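Local coordinates for protein beta-glucanase (PDB 6EUG) that probably hydrolyses beta-1,3-galactosidic linkages in arabinogalactan, this chain being the glycoside hydrolase family 43 part of a longer protein, at residues K315-Y323 against F334-P342. Numbering follows the deposited sequence.
Sequences KTFGGQSTY and FFMADMWRP. With GIM (glucoimidazole), chain B.
The indole of Trp340 meets Gln320 at its edge and carries CB of Asp338 over one face, offset toward the rim. At the Tyr323 ring, Met336 SD lies at the edge, 4.0 Å from Tyr323 CD2, a Met-aromatic contact in which the flexible, polarisable thioether can lie along the ring's hydrogen-bearing rim. The Phe335 ring meets Ser321 CB obliquely through CE1 (3.8 Å). Trp340 NE1 donates to Gln320 OE1 (2.9 Å), in the plane of the amide carbonyl; amide and indole planes stand 83° apart. Glutamine suits this place: with CG anti to the backbone N (chi1 -176°) and the chain extended, its NE2 donates to O2 of glucoimidazole (3.2 Å) and to Ser279. Bonds at both ends of the amide fix its rotation, Trp340 and Ser279 serving as second shell. Tyr323 and Met336 belong to an antiparallel hairpin in one blade of the five-bladed beta-propeller of family 43. Strand 320-327 edges its sheet, and a classic beta bulge interrupts the pairing: Met336 O accepts from Thr322 N (2.8 Å) and Tyr323 N (3.2 Å), both from the same face of its plane. Beyond it, small Ala337 fits its CB 3.3 Å from Gln320 O. A water lies within hydrogen-bonding distance of Asp338 OD2 and Gln320 O, while Asp338 OD1 takes the amide N-H of Gly47.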
# COMPACT_ATOMS: atom_id res chain seq x y z
N LYS A 315 -3.27 -8.79 -17.56
CA LYS A 315 -3.64 -9.23 -16.23
C LYS A 315 -2.48 -9.03 -15.25
O LYS A 315 -2.42 -9.71 -14.22
CB LYS A 315 -4.13 -10.70 -16.29
CG LYS A 315 -5.53 -10.92 -16.90
CD LYS A 315 -5.51 -11.23 -18.38
N THR A 316 -1.57 -8.10 -15.54
CA THR A 316 -0.41 -7.82 -14.70
C THR A 316 0.37 -9.13 -14.36
O THR A 316 0.79 -9.39 -13.22
CB THR A 316 -0.84 -7.01 -13.43
OG1 THR A 316 -1.75 -5.98 -13.78
CG2 THR A 316 0.35 -6.37 -12.70
N PHE A 317 0.52 -9.99 -15.38
CA PHE A 317 1.25 -11.26 -15.24
C PHE A 317 0.65 -12.22 -14.18
O PHE A 317 1.35 -13.08 -13.63
CB PHE A 317 2.75 -10.99 -14.97
CG PHE A 317 3.38 -10.00 -15.95
CD1 PHE A 317 3.33 -10.21 -17.34
CD2 PHE A 317 4.06 -8.89 -15.48
CE1 PHE A 317 3.93 -9.32 -18.21
CE2 PHE A 317 4.66 -7.98 -16.36
CZ PHE A 317 4.60 -8.21 -17.72
N GLY A 318 -0.65 -12.06 -13.91
CA GLY A 318 -1.39 -12.83 -12.89
C GLY A 318 -1.22 -12.28 -11.47
O GLY A 318 -1.61 -12.92 -10.51
N GLY A 319 -0.62 -11.08 -11.36
CA GLY A 319 -0.32 -10.45 -10.07
C GLY A 319 -1.10 -9.16 -9.74
O GLY A 319 -1.95 -8.68 -10.54
N GLN A 320 -0.77 -8.61 -8.56
CA GLN A 320 -1.26 -7.32 -8.10
C GLN A 320 -0.12 -6.60 -7.38
O GLN A 320 0.51 -7.17 -6.46
CB GLN A 320 -2.46 -7.50 -7.16
CG GLN A 320 -3.14 -6.21 -6.66
CD GLN A 320 -4.26 -6.43 -5.66
OE1 GLN A 320 -4.20 -7.39 -4.84
NE2 GLN A 320 -5.25 -5.50 -5.63
N SER A 321 0.18 -5.37 -7.80
CA SER A 321 1.21 -4.53 -7.19
C SER A 321 1.24 -4.52 -5.66
O SER A 321 0.18 -4.49 -5.02
CB SER A 321 1.05 -3.09 -7.74
OG SER A 321 -0.28 -2.54 -7.55
N THR A 322 2.45 -4.49 -5.09
CA THR A 322 2.63 -4.22 -3.64
C THR A 322 3.68 -3.18 -3.25
O THR A 322 3.50 -2.50 -2.25
CB THR A 322 2.76 -5.49 -2.78
OG1 THR A 322 2.64 -5.18 -1.37
CG2 THR A 322 4.05 -6.26 -3.04
N TYR A 323 4.79 -3.07 -4.00
CA TYR A 323 5.89 -2.17 -3.60
C TYR A 323 6.85 -1.95 -4.77
O TYR A 323 7.00 -2.82 -5.64
CB TYR A 323 6.68 -2.80 -2.39
CG TYR A 323 7.59 -1.79 -1.68
CD1 TYR A 323 7.05 -0.80 -0.86
CD2 TYR A 323 8.98 -1.84 -1.81
CE1 TYR A 323 7.85 0.17 -0.26
CE2 TYR A 323 9.79 -0.89 -1.21
CZ TYR A 323 9.23 0.11 -0.42
OH TYR A 323 10.02 1.06 0.18
N PHE A 334 12.91 -1.87 -8.69
CA PHE A 334 12.28 -3.19 -8.91
C PHE A 334 10.84 -3.23 -8.45
O PHE A 334 10.52 -2.70 -7.38
CB PHE A 334 13.12 -4.31 -8.21
CG PHE A 334 14.54 -4.30 -8.70
CD1 PHE A 334 15.44 -3.35 -8.21
CD2 PHE A 334 14.94 -5.13 -9.75
CE1 PHE A 334 16.73 -3.24 -8.74
CE2 PHE A 334 16.24 -5.05 -10.26
CZ PHE A 334 17.14 -4.10 -9.76
N PHE A 335 9.99 -3.83 -9.29
CA PHE A 335 8.55 -3.97 -9.09
C PHE A 335 8.28 -5.25 -8.30
O PHE A 335 8.76 -6.32 -8.71
CB PHE A 335 7.84 -4.00 -10.45
CG PHE A 335 6.35 -4.26 -10.39
CD1 PHE A 335 5.48 -3.28 -9.91
CD2 PHE A 335 5.82 -5.44 -10.91
CE1 PHE A 335 4.11 -3.48 -9.90
CE2 PHE A 335 4.44 -5.64 -10.93
CZ PHE A 335 3.58 -4.66 -10.41
N MET A 336 7.57 -5.13 -7.19
CA MET A 336 7.14 -6.26 -6.35
C MET A 336 5.62 -6.38 -6.41
O MET A 336 4.88 -5.38 -6.23
CB MET A 336 7.59 -6.08 -4.89
CG MET A 336 9.09 -6.06 -4.67
SD MET A 336 9.58 -5.62 -3.00
CE MET A 336 8.59 -6.75 -2.01
N ALA A 337 5.15 -7.61 -6.62
CA ALA A 337 3.74 -7.92 -6.66
C ALA A 337 3.45 -9.24 -5.96
O ALA A 337 4.36 -10.06 -5.79
CB ALA A 337 3.23 -7.98 -8.11
N ASP A 338 2.17 -9.43 -5.59
CA ASP A 338 1.64 -10.71 -5.06
C ASP A 338 0.91 -11.48 -6.16
O ASP A 338 0.26 -10.85 -7.03
CB ASP A 338 0.67 -10.43 -3.91
CG ASP A 338 1.37 -9.80 -2.74
OD1 ASP A 338 2.20 -10.51 -2.08
OD2 ASP A 338 1.09 -8.61 -2.48
N MET A 339 1.04 -12.81 -6.18
CA MET A 339 0.23 -13.68 -7.04
C MET A 339 -0.75 -14.46 -6.13
O MET A 339 -0.37 -15.49 -5.56
CB MET A 339 1.16 -14.59 -7.84
CG MET A 339 0.56 -15.34 -9.00
SD MET A 339 1.76 -16.42 -9.84
CE MET A 339 3.06 -15.31 -9.98
N TRP A 340 -1.96 -13.94 -5.95
CA TRP A 340 -2.84 -14.40 -4.88
C TRP A 340 -3.48 -15.75 -5.23
O TRP A 340 -3.94 -15.94 -6.37
CB TRP A 340 -3.96 -13.40 -4.58
CG TRP A 340 -3.50 -12.06 -4.06
CD1 TRP A 340 -3.58 -10.89 -4.72
CD2 TRP A 340 -2.94 -11.77 -2.78
NE1 TRP A 340 -3.10 -9.88 -3.94
CE2 TRP A 340 -2.66 -10.40 -2.76
CE3 TRP A 340 -2.58 -12.56 -1.68
CZ2 TRP A 340 -2.13 -9.77 -1.66
CZ3 TRP A 340 -2.06 -11.95 -0.56
CH2 TRP A 340 -1.79 -10.56 -0.57
N ARG A 341 -3.52 -16.65 -4.23
CA ARG A 341 -4.26 -17.94 -4.31
C ARG A 341 -5.33 -17.94 -3.23
O ARG A 341 -5.09 -18.36 -2.10
CB ARG A 341 -3.32 -19.12 -4.12
CG ARG A 341 -2.35 -19.26 -5.27
CD ARG A 341 -1.56 -20.53 -5.20
NE ARG A 341 -0.74 -20.67 -6.41
CZ ARG A 341 -0.34 -21.83 -6.93
NH1 ARG A 341 -0.67 -23.00 -6.38
NH2 ARG A 341 0.40 -21.79 -8.03
N PRO A 342 -6.51 -17.41 -3.55
CA PRO A 342 -7.53 -17.19 -2.48
C PRO A 342 -8.01 -18.46 -1.75
O PRO A 342 -8.41 -18.39 -0.59
CB PRO A 342 -8.69 -16.50 -3.22
CG PRO A 342 -8.45 -16.76 -4.66
CD PRO A 342 -6.98 -16.95 -4.86
C1 GIM B . -8.25 -6.39 -2.12
C2 GIM B . -7.00 -5.83 -1.55
N10 GIM B . -8.89 -7.50 -1.69
C3 GIM B . -6.32 -6.88 -0.66
C4 GIM B . -7.39 -7.56 0.25
C5 GIM B . -8.37 -8.38 -0.60
C6 GIM B . -9.51 -8.99 0.21
C7 GIM B . -10.06 -6.61 -3.35
C8 GIM B . -10.00 -7.66 -2.45
N1 GIM B . -8.97 -5.84 -3.13
O3 GIM B . -5.33 -6.27 0.18
O2 GIM B . -6.23 -5.25 -2.64
O4 GIM B . -8.12 -6.63 1.08
O6 GIM B . -10.38 -7.97 0.69
O HOH W 1 -2.96 -12.14 -8.09
O HOH W 2 -0.72 -7.19 -3.72